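Local coordinates for protein D-alanyl-D-alanine carboxypeptidase (Vibrio cholerae, PDB 5TR7) that probably removes the terminal D-alanine from cell-wall precursor peptides, as a serine carboxypeptidase of the penicillin-binding protein 5 type, at residues A[57-62]-A[84-89]; A[65-70]-A[78-83]; A[72-77]-A[98-103]; A[90-95]-A[171-176]; A[102-107]-A[137-142]. One frame throughout, in Å; residues are numbered along the deposited sequence.

Contact 1. Residues A[57-62]-A[84-89]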
# COMPACT_ATOMS: atom_id res chain seq x y z
N ASN A 57 20.30 -5.25 5.36
CA ASN A 57 21.40 -6.05 4.80
C ASN A 57 21.26 -7.57 5.08
O ASN A 57 22.09 -8.34 4.59
CB ASN A 57 22.77 -5.57 5.31
CG ASN A 57 23.14 -4.16 4.81
OD1 ASN A 57 22.81 -3.79 3.70
ND2 ASN A 57 23.87 -3.39 5.63
N ASP A 58 20.23 -8.02 5.80
CA ASP A 58 20.06 -9.47 6.01
C ASP A 58 19.73 -10.17 4.73
O ASP A 58 19.05 -9.61 3.86
CB ASP A 58 18.84 -9.82 6.90
CG ASP A 58 18.92 -9.27 8.28
OD1 ASP A 58 20.06 -9.11 8.77
OD2 ASP A 58 17.84 -8.99 8.87
N ASP A 59 20.18 -11.41 4.66
CA ASP A 59 19.92 -12.29 3.57
C ASP A 59 18.69 -13.08 3.99
O ASP A 59 18.66 -13.72 5.01
CB ASP A 59 21.11 -13.23 3.40
CG ASP A 59 22.36 -12.51 3.04
OD1 ASP A 59 22.39 -11.73 2.08
OD2 ASP A 59 23.34 -12.71 3.72
N VAL A 60 17.66 -13.03 3.19
CA VAL A 60 16.46 -13.73 3.53
C VAL A 60 16.32 -14.98 2.74
O VAL A 60 16.41 -14.95 1.52
CB VAL A 60 15.22 -12.85 3.23
CG1 VAL A 60 13.97 -13.55 3.73
CG2 VAL A 60 15.34 -11.49 3.91
N VAL A 61 16.00 -16.06 3.43
CA VAL A 61 15.73 -17.35 2.82
C VAL A 61 14.39 -17.28 2.08
O VAL A 61 13.39 -16.75 2.58
CB VAL A 61 15.52 -18.43 3.88
CG1 VAL A 61 15.22 -19.77 3.23
CG2 VAL A 61 16.75 -18.55 4.77
N ILE A 62 14.36 -17.83 0.87
CA ILE A 62 13.16 -17.88 0.11
C ILE A 62 12.66 -19.30 0.25
O ILE A 62 13.30 -20.21 -0.21
CB ILE A 62 13.44 -17.55 -1.35
CG1 ILE A 62 14.17 -16.22 -1.48
CG2 ILE A 62 12.15 -17.63 -2.14
CD1 ILE A 62 13.46 -15.04 -0.80
N THR A 84 18.81 -16.74 -1.51
CA THR A 84 18.58 -15.71 -0.56
C THR A 84 18.48 -14.40 -1.31
O THR A 84 19.11 -14.21 -2.39
CB THR A 84 19.67 -15.59 0.48
OG1 THR A 84 20.92 -15.13 -0.11
CG2 THR A 84 19.82 -16.92 1.25
N VAL A 85 17.75 -13.47 -0.71
CA VAL A 85 17.55 -12.13 -1.24
C VAL A 85 17.70 -11.17 -0.05
O VAL A 85 17.29 -11.48 1.06
CB VAL A 85 16.13 -11.95 -1.83
CG1 VAL A 85 15.97 -10.55 -2.40
CG2 VAL A 85 15.83 -13.00 -2.89
N LYS A 86 18.26 -10.00 -0.29
CA LYS A 86 18.37 -8.99 0.75
C LYS A 86 17.03 -8.37 1.11
O LYS A 86 16.14 -8.27 0.29
CB LYS A 86 19.35 -7.93 0.32
CG LYS A 86 20.73 -8.61 0.22
CD LYS A 86 21.89 -7.69 0.13
CE LYS A 86 21.94 -6.70 1.32
NZ LYS A 86 23.14 -5.82 1.53
N VAL A 87 16.89 -7.99 2.39
CA VAL A 87 15.69 -7.32 2.92
C VAL A 87 15.35 -6.07 2.12
O VAL A 87 14.23 -5.93 1.73
CB VAL A 87 15.85 -6.95 4.41
CG1 VAL A 87 14.81 -5.94 4.86
CG2 VAL A 87 15.75 -8.19 5.26
N SER A 88 16.31 -5.21 1.84
CA SER A 88 15.98 -4.02 1.04
C SER A 88 15.39 -4.33 -0.31
O SER A 88 14.49 -3.68 -0.74
CB SER A 88 17.15 -3.06 0.89
OG SER A 88 18.17 -3.67 0.18
N ASP A 89 15.83 -5.40 -0.93
CA ASP A 89 15.40 -5.80 -2.23
C ASP A 89 13.99 -6.39 -2.15
O ASP A 89 13.13 -6.07 -2.98
CB ASP A 89 16.40 -6.77 -2.84
CG ASP A 89 17.69 -6.12 -3.21
OD1 ASP A 89 17.61 -5.05 -3.86
OD2 ASP A 89 18.77 -6.74 -2.95

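Contact 2. Residues A[65-70]-A[78-83]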
# COMPACT_ATOMS: atom_id res chain seq x y z
N ASN A 65 6.93 -21.47 0.22
CA ASN A 65 5.75 -20.64 0.25
C ASN A 65 5.90 -19.33 -0.48
O ASN A 65 4.92 -18.78 -0.91
CB ASN A 65 5.37 -20.35 1.67
CG ASN A 65 5.08 -21.58 2.43
OD1 ASN A 65 4.58 -22.58 1.90
ND2 ASN A 65 5.41 -21.53 3.68
N ALA A 66 7.12 -18.84 -0.60
CA ALA A 66 7.40 -17.66 -1.36
C ALA A 66 7.66 -17.98 -2.89
O ALA A 66 7.87 -17.09 -3.69
CB ALA A 66 8.61 -16.99 -0.71
N TRP A 67 7.68 -19.25 -3.25
CA TRP A 67 7.94 -19.69 -4.61
C TRP A 67 6.97 -19.03 -5.61
O TRP A 67 5.73 -19.05 -5.42
CB TRP A 67 7.80 -21.22 -4.66
CG TRP A 67 8.29 -22.07 -5.80
CD1 TRP A 67 7.97 -23.41 -5.99
CD2 TRP A 67 9.12 -21.70 -6.91
NE1 TRP A 67 8.59 -23.88 -7.12
CE2 TRP A 67 9.32 -22.87 -7.69
CE3 TRP A 67 9.78 -20.51 -7.28
CZ2 TRP A 67 10.10 -22.86 -8.88
CZ3 TRP A 67 10.57 -20.51 -8.45
CH2 TRP A 67 10.72 -21.68 -9.23
N ALA A 68 7.57 -18.43 -6.63
CA ALA A 68 6.86 -17.77 -7.71
C ALA A 68 5.73 -18.64 -8.21
O ALA A 68 4.68 -18.11 -8.59
CB ALA A 68 7.80 -17.49 -8.87
N LYS A 69 5.98 -19.94 -8.19
CA LYS A 69 5.01 -20.94 -8.61
C LYS A 69 3.66 -20.84 -7.90
O LYS A 69 2.63 -21.24 -8.46
CB LYS A 69 5.56 -22.37 -8.48
CG LYS A 69 4.56 -23.42 -8.95
CD LYS A 69 5.04 -24.83 -9.29
CE LYS A 69 3.86 -25.49 -10.00
NZ LYS A 69 4.13 -26.82 -10.61
N ASN A 70 3.65 -20.29 -6.69
CA ASN A 70 2.38 -20.15 -5.94
C ASN A 70 1.53 -18.97 -6.41
O ASN A 70 0.36 -18.88 -6.05
CB ASN A 70 2.65 -19.92 -4.47
CG ASN A 70 3.41 -21.07 -3.83
OD1 ASN A 70 3.06 -22.20 -4.03
ND2 ASN A 70 4.42 -20.76 -3.05
N PHE A 78 9.72 -12.30 -8.67
CA PHE A 78 10.37 -13.43 -9.32
C PHE A 78 11.48 -14.04 -8.49
O PHE A 78 12.59 -14.24 -8.95
CB PHE A 78 10.77 -13.17 -10.75
CG PHE A 78 9.58 -12.97 -11.63
CD1 PHE A 78 8.83 -14.06 -12.04
CD2 PHE A 78 9.18 -11.72 -11.97
CE1 PHE A 78 7.71 -13.91 -12.80
CE2 PHE A 78 8.04 -11.55 -12.77
CZ PHE A 78 7.32 -12.65 -13.19
N VAL A 79 11.11 -14.35 -7.26
CA VAL A 79 12.03 -14.89 -6.32
C VAL A 79 12.05 -16.42 -6.39
O VAL A 79 11.01 -17.05 -6.59
CB VAL A 79 11.60 -14.23 -4.98
CG1 VAL A 79 11.53 -15.13 -3.80
CG2 VAL A 79 12.41 -12.95 -4.79
N GLU A 80 13.24 -17.00 -6.24
CA GLU A 80 13.42 -18.47 -6.27
C GLU A 80 13.75 -19.20 -4.97
O GLU A 80 14.64 -18.82 -4.23
CB GLU A 80 14.51 -18.86 -7.25
CG GLU A 80 14.19 -18.44 -8.70
CD GLU A 80 15.04 -19.18 -9.71
OE1 GLU A 80 15.07 -20.42 -9.58
OE2 GLU A 80 15.63 -18.53 -10.63
N VAL A 81 13.08 -20.32 -4.77
CA VAL A 81 13.27 -21.13 -3.55
C VAL A 81 14.72 -21.56 -3.43
O VAL A 81 15.40 -21.79 -4.40
CB VAL A 81 12.37 -22.39 -3.57
CG1 VAL A 81 12.44 -23.18 -2.26
CG2 VAL A 81 10.95 -21.96 -3.84
N GLY A 82 15.20 -21.63 -2.20
CA GLY A 82 16.58 -22.02 -1.91
C GLY A 82 17.65 -20.97 -2.15
O GLY A 82 18.83 -21.25 -1.98
N THR A 83 17.27 -19.79 -2.60
CA THR A 83 18.23 -18.72 -2.76
C THR A 83 17.97 -17.77 -1.60
O THR A 83 17.12 -18.04 -0.72
CB THR A 83 17.98 -17.89 -4.01
OG1 THR A 83 16.72 -17.17 -3.88
CG2 THR A 83 18.10 -18.78 -5.32

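Contact 3. Residues A[72-77]-A[98-103]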
# COMPACT_ATOMS: atom_id res chain seq x y z
N PRO A 72 0.50 -17.54 -9.75
CA PRO A 72 0.34 -17.42 -11.18
C PRO A 72 -0.69 -16.33 -11.45
O PRO A 72 -1.61 -16.13 -10.65
CB PRO A 72 -0.20 -18.79 -11.56
CG PRO A 72 -0.99 -19.23 -10.34
CD PRO A 72 -0.38 -18.57 -9.16
N ASP A 73 -0.55 -15.56 -12.51
CA ASP A 73 -1.56 -14.49 -12.80
C ASP A 73 -1.48 -13.22 -11.95
O ASP A 73 -2.23 -12.32 -12.23
CB ASP A 73 -3.03 -14.94 -12.67
CG ASP A 73 -3.31 -16.30 -13.23
OD1 ASP A 73 -2.46 -16.87 -13.93
OD2 ASP A 73 -4.37 -16.82 -12.89
N SER A 74 -0.61 -13.14 -10.94
CA SER A 74 -0.46 -11.96 -10.12
C SER A 74 0.99 -11.47 -10.12
O SER A 74 1.90 -12.17 -10.47
CB SER A 74 -0.91 -12.22 -8.68
OG SER A 74 -0.17 -13.24 -8.09
N SER A 75 1.16 -10.26 -9.71
CA SER A 75 2.41 -9.61 -9.72
C SER A 75 3.42 -10.33 -8.77
O SER A 75 3.07 -10.81 -7.65
CB SER A 75 2.13 -8.15 -9.33
OG SER A 75 3.32 -7.44 -9.34
N LYS A 76 4.65 -10.44 -9.28
CA LYS A 76 5.78 -11.10 -8.62
C LYS A 76 7.09 -10.40 -8.79
O LYS A 76 7.35 -9.75 -9.83
CB LYS A 76 6.00 -12.46 -9.26
CG LYS A 76 4.91 -13.51 -9.06
CD LYS A 76 5.12 -14.70 -10.02
CE LYS A 76 4.73 -14.34 -11.47
NZ LYS A 76 3.28 -14.24 -11.71
N MET A 77 7.96 -10.56 -7.78
CA MET A 77 9.32 -10.05 -7.85
C MET A 77 10.21 -11.05 -8.63
O MET A 77 11.27 -10.70 -9.18
CB MET A 77 9.86 -9.88 -6.45
CG MET A 77 11.34 -9.43 -6.38
SD MET A 77 11.72 -9.06 -4.68
CE MET A 77 13.50 -8.81 -4.88
N SER A 98 4.90 -4.67 -6.18
CA SER A 98 3.67 -5.27 -5.67
C SER A 98 3.80 -6.79 -5.76
O SER A 98 2.84 -7.51 -6.06
CB SER A 98 2.46 -4.74 -6.52
OG SER A 98 1.29 -4.84 -5.76
N GLY A 99 4.98 -7.31 -5.47
CA GLY A 99 5.21 -8.75 -5.60
C GLY A 99 4.68 -9.58 -4.43
O GLY A 99 5.09 -9.39 -3.31
N ASN A 100 3.73 -10.46 -4.69
CA ASN A 100 3.17 -11.30 -3.65
C ASN A 100 4.18 -12.27 -3.03
O ASN A 100 4.07 -12.61 -1.83
CB ASN A 100 2.02 -12.14 -4.21
CG ASN A 100 0.83 -11.34 -4.63
OD1 ASN A 100 0.64 -10.22 -4.22
ND2 ASN A 100 0.03 -11.93 -5.45
N ASP A 101 5.08 -12.79 -3.88
CA ASP A 101 6.15 -13.69 -3.45
C ASP A 101 7.02 -13.02 -2.38
O ASP A 101 7.26 -13.58 -1.26
CB ASP A 101 6.94 -14.27 -4.65
CG ASP A 101 7.51 -13.17 -5.63
OD1 ASP A 101 7.09 -11.99 -5.53
OD2 ASP A 101 8.38 -13.50 -6.52
N ALA A 102 7.41 -11.78 -2.65
CA ALA A 102 8.25 -11.03 -1.72
C ALA A 102 7.52 -10.77 -0.39
O ALA A 102 8.17 -10.66 0.65
CB ALA A 102 8.69 -9.71 -2.31
N CYS A 103 6.19 -10.63 -0.45
CA CYS A 103 5.39 -10.41 0.77
C CYS A 103 5.51 -11.59 1.69
O CYS A 103 5.81 -11.43 2.88
CB CYS A 103 3.91 -10.18 0.48
SG CYS A 103 3.54 -8.60 -0.25

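Contact 4. Residues A[90-95]-A[171-176]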
# COMPACT_ATOMS: atom_id res chain seq x y z
N LEU A 90 13.74 -7.25 -1.17
CA LEU A 90 12.40 -7.77 -1.01
C LEU A 90 11.37 -6.63 -0.76
O LEU A 90 10.22 -6.67 -1.25
CB LEU A 90 12.33 -8.79 0.14
CG LEU A 90 12.94 -10.17 -0.17
CD1 LEU A 90 12.91 -11.04 1.11
CD2 LEU A 90 12.23 -10.92 -1.31
N ASN A 91 11.78 -5.68 0.07
CA ASN A 91 10.96 -4.50 0.37
C ASN A 91 10.51 -3.75 -0.85
O ASN A 91 9.37 -3.41 -0.98
CB ASN A 91 11.77 -3.58 1.22
CG ASN A 91 11.29 -3.57 2.55
OD1 ASN A 91 11.80 -4.25 3.44
ND2 ASN A 91 10.22 -2.83 2.73
N ARG A 92 11.47 -3.45 -1.71
CA ARG A 92 11.16 -2.82 -3.00
C ARG A 92 10.31 -3.71 -3.86
O ARG A 92 9.45 -3.24 -4.57
CB ARG A 92 12.41 -2.39 -3.72
CG ARG A 92 13.08 -1.29 -2.97
CD ARG A 92 14.38 -0.82 -3.57
NE ARG A 92 14.67 0.46 -2.95
CZ ARG A 92 15.06 0.60 -1.68
NH1 ARG A 92 15.28 -0.44 -0.88
NH2 ARG A 92 15.27 1.82 -1.22
N GLY A 93 10.53 -5.00 -3.81
CA GLY A 93 9.63 -5.88 -4.59
C GLY A 93 8.18 -5.77 -4.14
O GLY A 93 7.21 -5.78 -4.93
N ILE A 94 8.03 -5.64 -2.83
CA ILE A 94 6.70 -5.47 -2.29
C ILE A 94 6.08 -4.10 -2.69
O ILE A 94 5.00 -4.00 -3.22
CB ILE A 94 6.74 -5.54 -0.74
CG1 ILE A 94 7.07 -6.97 -0.30
CG2 ILE A 94 5.44 -4.99 -0.12
CD1 ILE A 94 7.31 -7.15 1.22
N ILE A 95 6.83 -3.04 -2.44
CA ILE A 95 6.33 -1.72 -2.58
C ILE A 95 6.24 -1.25 -4.02
O ILE A 95 5.26 -0.70 -4.41
CB ILE A 95 7.23 -0.76 -1.76
CG1 ILE A 95 6.98 -0.98 -0.25
CG2 ILE A 95 6.96 0.71 -2.14
CD1 ILE A 95 8.05 -0.32 0.64
N TYR A 171 8.08 4.58 -1.61
CA TYR A 171 6.90 4.59 -2.44
C TYR A 171 7.01 5.55 -3.63
O TYR A 171 6.17 5.51 -4.56
CB TYR A 171 5.69 4.87 -1.57
CG TYR A 171 5.25 3.69 -0.68
CD1 TYR A 171 5.79 3.44 0.57
CD2 TYR A 171 4.30 2.84 -1.11
CE1 TYR A 171 5.34 2.36 1.35
CE2 TYR A 171 3.84 1.77 -0.38
CZ TYR A 171 4.34 1.54 0.85
OH TYR A 171 3.84 0.48 1.49
N SER A 172 8.02 6.43 -3.60
CA SER A 172 8.17 7.35 -4.72
C SER A 172 9.19 6.88 -5.70
O SER A 172 9.43 7.57 -6.70
CB SER A 172 8.43 8.76 -4.27
OG SER A 172 9.51 8.75 -3.44
N GLU A 173 9.77 5.70 -5.48
CA GLU A 173 10.71 5.10 -6.44
C GLU A 173 9.84 4.58 -7.58
O GLU A 173 8.82 3.92 -7.36
CB GLU A 173 11.62 4.06 -5.78
CG GLU A 173 12.53 4.68 -4.71
CD GLU A 173 13.46 3.67 -4.00
OE1 GLU A 173 13.73 2.55 -4.49
OE2 GLU A 173 13.95 4.03 -2.89
N GLN A 174 10.22 4.90 -8.79
CA GLN A 174 9.43 4.61 -10.01
C GLN A 174 9.61 3.26 -10.60
O GLN A 174 8.77 2.82 -11.45
CB GLN A 174 9.79 5.67 -11.07
CG GLN A 174 9.28 7.04 -10.64
CD GLN A 174 9.46 8.14 -11.70
OE1 GLN A 174 10.17 8.02 -12.67
NE2 GLN A 174 8.79 9.21 -11.48
N LYS A 175 10.73 2.63 -10.25
CA LYS A 175 10.98 1.30 -10.79
C LYS A 175 11.97 0.53 -9.98
O LYS A 175 12.64 1.08 -9.15
CB LYS A 175 11.53 1.41 -12.19
CG LYS A 175 12.87 2.10 -12.32
CD LYS A 175 12.95 2.52 -13.84
CE LYS A 175 14.23 3.19 -14.23
NZ LYS A 175 15.34 2.20 -14.34
N PHE A 176 12.03 -0.75 -10.26
CA PHE A 176 12.94 -1.61 -9.56
C PHE A 176 13.18 -2.80 -10.43
O PHE A 176 12.25 -3.33 -11.04
CB PHE A 176 12.35 -2.09 -8.25
CG PHE A 176 13.26 -2.93 -7.45
CD1 PHE A 176 14.45 -2.40 -6.97
CD2 PHE A 176 12.89 -4.22 -7.08
CE1 PHE A 176 15.30 -3.19 -6.20
CE2 PHE A 176 13.71 -5.00 -6.28
CZ PHE A 176 14.92 -4.51 -5.86

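Contact 5. Residues A[102-107]-A[137-142]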
# COMPACT_ATOMS: atom_id res chain seq x y z
N ALA A 102 7.41 -11.78 -2.65
CA ALA A 102 8.25 -11.03 -1.72
C ALA A 102 7.52 -10.77 -0.39
O ALA A 102 8.17 -10.66 0.65
CB ALA A 102 8.69 -9.71 -2.31
N CYS A 103 6.19 -10.63 -0.45
CA CYS A 103 5.39 -10.41 0.77
C CYS A 103 5.51 -11.59 1.69
O CYS A 103 5.81 -11.43 2.88
CB CYS A 103 3.91 -10.18 0.48
SG CYS A 103 3.54 -8.60 -0.25
N VAL A 104 5.34 -12.76 1.13
CA VAL A 104 5.43 -13.97 1.95
C VAL A 104 6.82 -14.19 2.50
O VAL A 104 6.95 -14.61 3.65
CB VAL A 104 4.96 -15.20 1.20
CG1 VAL A 104 5.13 -16.45 2.08
CG2 VAL A 104 3.51 -15.03 0.80
N ALA A 105 7.86 -13.89 1.70
CA ALA A 105 9.22 -14.07 2.19
C ALA A 105 9.54 -13.15 3.35
O ALA A 105 10.19 -13.59 4.33
CB ALA A 105 10.24 -13.88 1.10
N MET A 106 9.11 -11.89 3.27
CA MET A 106 9.34 -10.96 4.41
C MET A 106 8.51 -11.35 5.63
O MET A 106 8.97 -11.29 6.76
CB MET A 106 9.09 -9.49 4.05
CG MET A 106 10.18 -8.90 3.15
SD MET A 106 11.82 -8.96 3.94
CE MET A 106 11.56 -7.94 5.41
N ALA A 107 7.30 -11.80 5.37
CA ALA A 107 6.42 -12.23 6.45
C ALA A 107 7.11 -13.30 7.28
O ALA A 107 7.20 -13.23 8.52
CB ALA A 107 5.11 -12.73 5.86
N ASN A 137 -3.70 -12.50 5.39
CA ASN A 137 -2.46 -12.87 4.80
C ASN A 137 -1.63 -11.59 4.57
O ASN A 137 -2.16 -10.49 4.71
CB ASN A 137 -2.75 -13.63 3.50
CG ASN A 137 -3.41 -12.76 2.49
OD1 ASN A 137 -2.96 -11.64 2.20
ND2 ASN A 137 -4.46 -13.26 1.91
N SER A 138 -0.37 -11.73 4.16
CA SER A 138 0.53 -10.62 3.94
C SER A 138 0.46 -9.96 2.56
O SER A 138 1.17 -8.94 2.32
CB SER A 138 1.93 -11.10 4.15
OG SER A 138 2.25 -12.14 3.20
N HIS A 139 -0.37 -10.45 1.64
CA HIS A 139 -0.36 -9.87 0.27
C HIS A 139 -1.66 -9.33 -0.28
O HIS A 139 -1.60 -8.50 -1.21
CB HIS A 139 0.23 -10.89 -0.71
CG HIS A 139 -0.30 -12.26 -0.49
ND1 HIS A 139 -1.58 -12.61 -0.84
CD2 HIS A 139 0.24 -13.35 0.09
CE1 HIS A 139 -1.80 -13.87 -0.52
NE2 HIS A 139 -0.70 -14.35 0.03
N GLY A 140 -2.80 -9.76 0.25
CA GLY A 140 -4.09 -9.28 -0.22
C GLY A 140 -4.96 -10.21 -1.08
O GLY A 140 -6.08 -9.87 -1.38
N LEU A 141 -4.52 -11.40 -1.43
CA LEU A 141 -5.38 -12.25 -2.28
C LEU A 141 -6.61 -12.56 -1.48
O LEU A 141 -6.53 -12.76 -0.28
CB LEU A 141 -4.65 -13.51 -2.73
CG LEU A 141 -3.42 -13.23 -3.65
CD1 LEU A 141 -2.69 -14.54 -3.97
CD2 LEU A 141 -3.82 -12.50 -4.94
N ASP A 142 -7.78 -12.52 -2.14
CA ASP A 142 -9.08 -12.75 -1.53
C ASP A 142 -9.40 -13.76 -0.48
O ASP A 142 -9.10 -14.92 -0.63
CB ASP A 142 -10.03 -13.42 -2.53
CG ASP A 142 -10.95 -12.48 -3.19
OD1 ASP A 142 -10.60 -11.29 -3.39
OD2 ASP A 142 -12.04 -12.97 -3.51

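Contact 1. Residues A[57-62]-A[84-89]
Lys86 shows how one long side chain can run across one face of a small strand pair, here with Asn57, Asp58 and Asp59 as its neighbours. Its CB starts 3.9 Å from the carbonyl O of Asp58, and CG passes 4.0 Å from OD1 of Asp59. A bend about CG-CD (chi3 56°) then turns the chain along Asn57, so that CE lies 3.6 Å from Asn57 CA and the ammonium group reaches the amide. There NZ donates to Asn57 OD1 over 3.0 Å, from above the carbonyl plane and not along a lone pair. NZ and the carboxylate of Asp59 stay well apart, so any attraction between them acts only at a distance.

Behind this polar face the backbones are paired. Val60 N donates to Val85 O (2.7 Å) and Val85 N returns the bond to Val60 O, while Val87 N reaches Asp58 O just as the second strand becomes a helix. The apolar face is made by branched side chains: CG2 of Val60 touches CG2 of Val87 at 3.6 Å, and Ile62 CD1 meets Val85 CG2. Helix 100-111 covers that face through Ala105, Met106 and His109. This is a two-stranded antiparallel ribbon in which Val60 and Val85 form the hydrogen-bonded pair, its second strand running straight into helix 87-95 with Lys86 at the N-cap position.

Contact 2. Residues A[65-70]-A[78-83]
The backbones draw closest where Trp67 faces Val81, with 5.6 Å between their CA atoms, and they approach without any strand pairing, so the two segments are joined by side-chain packing. Trp67 carries most of it. With CG anti to its own backbone N (chi1 -166°), the indole swings across the Val81 side chain at about a right angle. The CG2 methyl of Val81 lies above the ring plane, out toward the rim, and comes within 3.3 Å of Trp67 CG, a tight contact for two carbons. Lys69 CB lies on the other side of that plane, so the indole is held between an aliphatic group from each segment. At the ring edge, and near its plane, the carbonyl O of Val79 lies 3.7 Å from CE3. Farther out, Glu80 brushes CZ3 with its CG.

The segment that supplies these partners is itself shaped by a type II beta turn from Glu80 to Thr83, within the long excursion that links strands 59-61 and 84-86. Gly82 occupies the turn position with positive phi. Glu80 O is gripped twice by Thr83, from its backbone N and from OG1 at 2.7 Å, the hydroxyl lying in the carbonyl plane. From within the turn, Gly82 and Thr83 bond through their backbones to Ile62, next to the end of the strand pair 59-61/84-86. Ala68 CB approaches Val79 O at 4.0 Å, while Ala66 packs on Ala105 of helix 100-111.

Contact 3. Residues A[72-77]-A[98-103]
Ser74 meets Asn100, the last member of Ser98-Gly99-Asn100, a sequence that fits the SxN motif of penicillin-binding proteins and whose Ser98, a predicted active-site residue, bonds through OG to Lys201 NZ. Ser74 OG comes 3.0 Å from Asn100 ND2, while OD1 of the same amide accepts from Lys38, the predicted proton acceptor. Ser75 follows: its carbonyl O receives Asn100 N at 3.1 Å in a nearly straight bond (168°), tying the loop to the start of helix 100-111. Its hydroxyl lies beside Ser98 O but bonds to Gln97 O. At Lys76 the backbones almost touch, with 3.9 Å between its CA and that of Gly99, an approach that the lack of a side chain on Gly99 permits. Lys76 itself folds back to place NZ on Ser74 O.

Met77 ends the walk at Asp101. Its N points at Asp101 OD1 over 2.8 Å, on the syn lone pair, and Ala102 N meets the same oxygen from above the carboxylate plane. Asp101 OD2 takes Phe78 N and Val79 N, so this buried carboxylate holds three successive loop amides. Beyond it, the extended Met77 side chain carries SD to 3.9 Å from Ala102 CB.

Contact 4. Residues A[90-95]-A[171-176]
Helix 87-95 leans on the bend that leads into strand 175-178, and the contact is built around Arg92 and Ile95, one helical turn apart, each set over an aromatic ring. Arg92 CB stands almost exactly above the centre of the Phe176 ring, 3.6 Å from the centroid and 1° off the normal, a CH-pi contact. From there the chain runs extended to NE, its CD skirting the ring at CE1 (3.7 Å), and delivers the guanidinium to Glu173. The grip is side-on: NE donates to OE1 over 2.8 Å, close to the guanidinium plane, and NH2 to OE2 over 3.1 Å, each oxygen being met on its syn side. With the two planar groups only 29° apart, this two-bond salt bridge should restrict the rotation of both.

Strand 175-178 forms a two-stranded hairpin with strand 181-184, so the helix packs on Phe176 in the hairpin's first strand and on Glu173 in the loop just before it. Met77 also touches the Phe176 ring, at its edge.

At the other end of the contact, Ile95 turns CG2 onto one face of Tyr171, 3.6 Å from the ring centroid. Its CG1 reaches further along the ring, 3.8 Å from Tyr171 CZ. The phenol OH is bonded to Ser42 OG of helix 37-50, and the Tyr171 side chain comes about 4 Å from that of Lys201, a predicted substrate-binding residue.

Contact 5. Residues A[102-107]-A[137-142]
Cys103 and His139 belong to the surroundings of Lys38, the predicted proton acceptor of an SxxK-type active site: the side chain of Cys103 lies about 4 Å from that of Lys38, and His139 O accepts from Lys38 NZ. Helix 100-111 here packs against a loop shaped by an Asx turn at Asn137. Cys103 presses CB to 3.9 Å from His139 CB, and its SG lies 3.5 Å from Ser138 O, an oxygen that accepts from Thr41 OG1. One turn further, Ala107 CB closes on the Ser138 side chain, 4.0 Å from OG. That hydroxyl is bonded to Glu114, so this buried group has a partner from helix 114-127.

Val104 and His139 lie side by side, the CG2 methyl of Val104 meeting the imidazole at its edge, 3.7 Å from CD2. The loop itself helps to hold the ring. Asn137 OD1 accepts from both His139 N and Gly140 N, the second over 2.7 Å, and at the same time lies over one ring face toward the rim. A chi1 of 44° places the imidazole in reach of the chain ahead, where its ND1 accepts, near the ring plane, from Leu141 N at 3.2 Å.

In the fold
The contacts run from the predicted active site (3 and 5, with Tyr171 of contact 4 nearby) out to contacts 1 and 2, away from it. Contacts 3 and 5, centres about 8 Å apart, share Ala102 and Cys103 and each supply an oxygen to Lys38 NZ, Asn100 OD1 and His139 O. The side chain of Ser98 is about 3 Å from those of Ser35, predicted to form the acyl-ester, and Lys201, predicted to bind substrate. The centres of contacts 2 and 3 are about 10 Å apart, bridged by Asp101; those of 1 and 2, about 13 Å, joined through Ile62. Contact 4 shares helix 87-95 with contact 1 and meets contact 3 where Gly99 N bonds to Gly93 O.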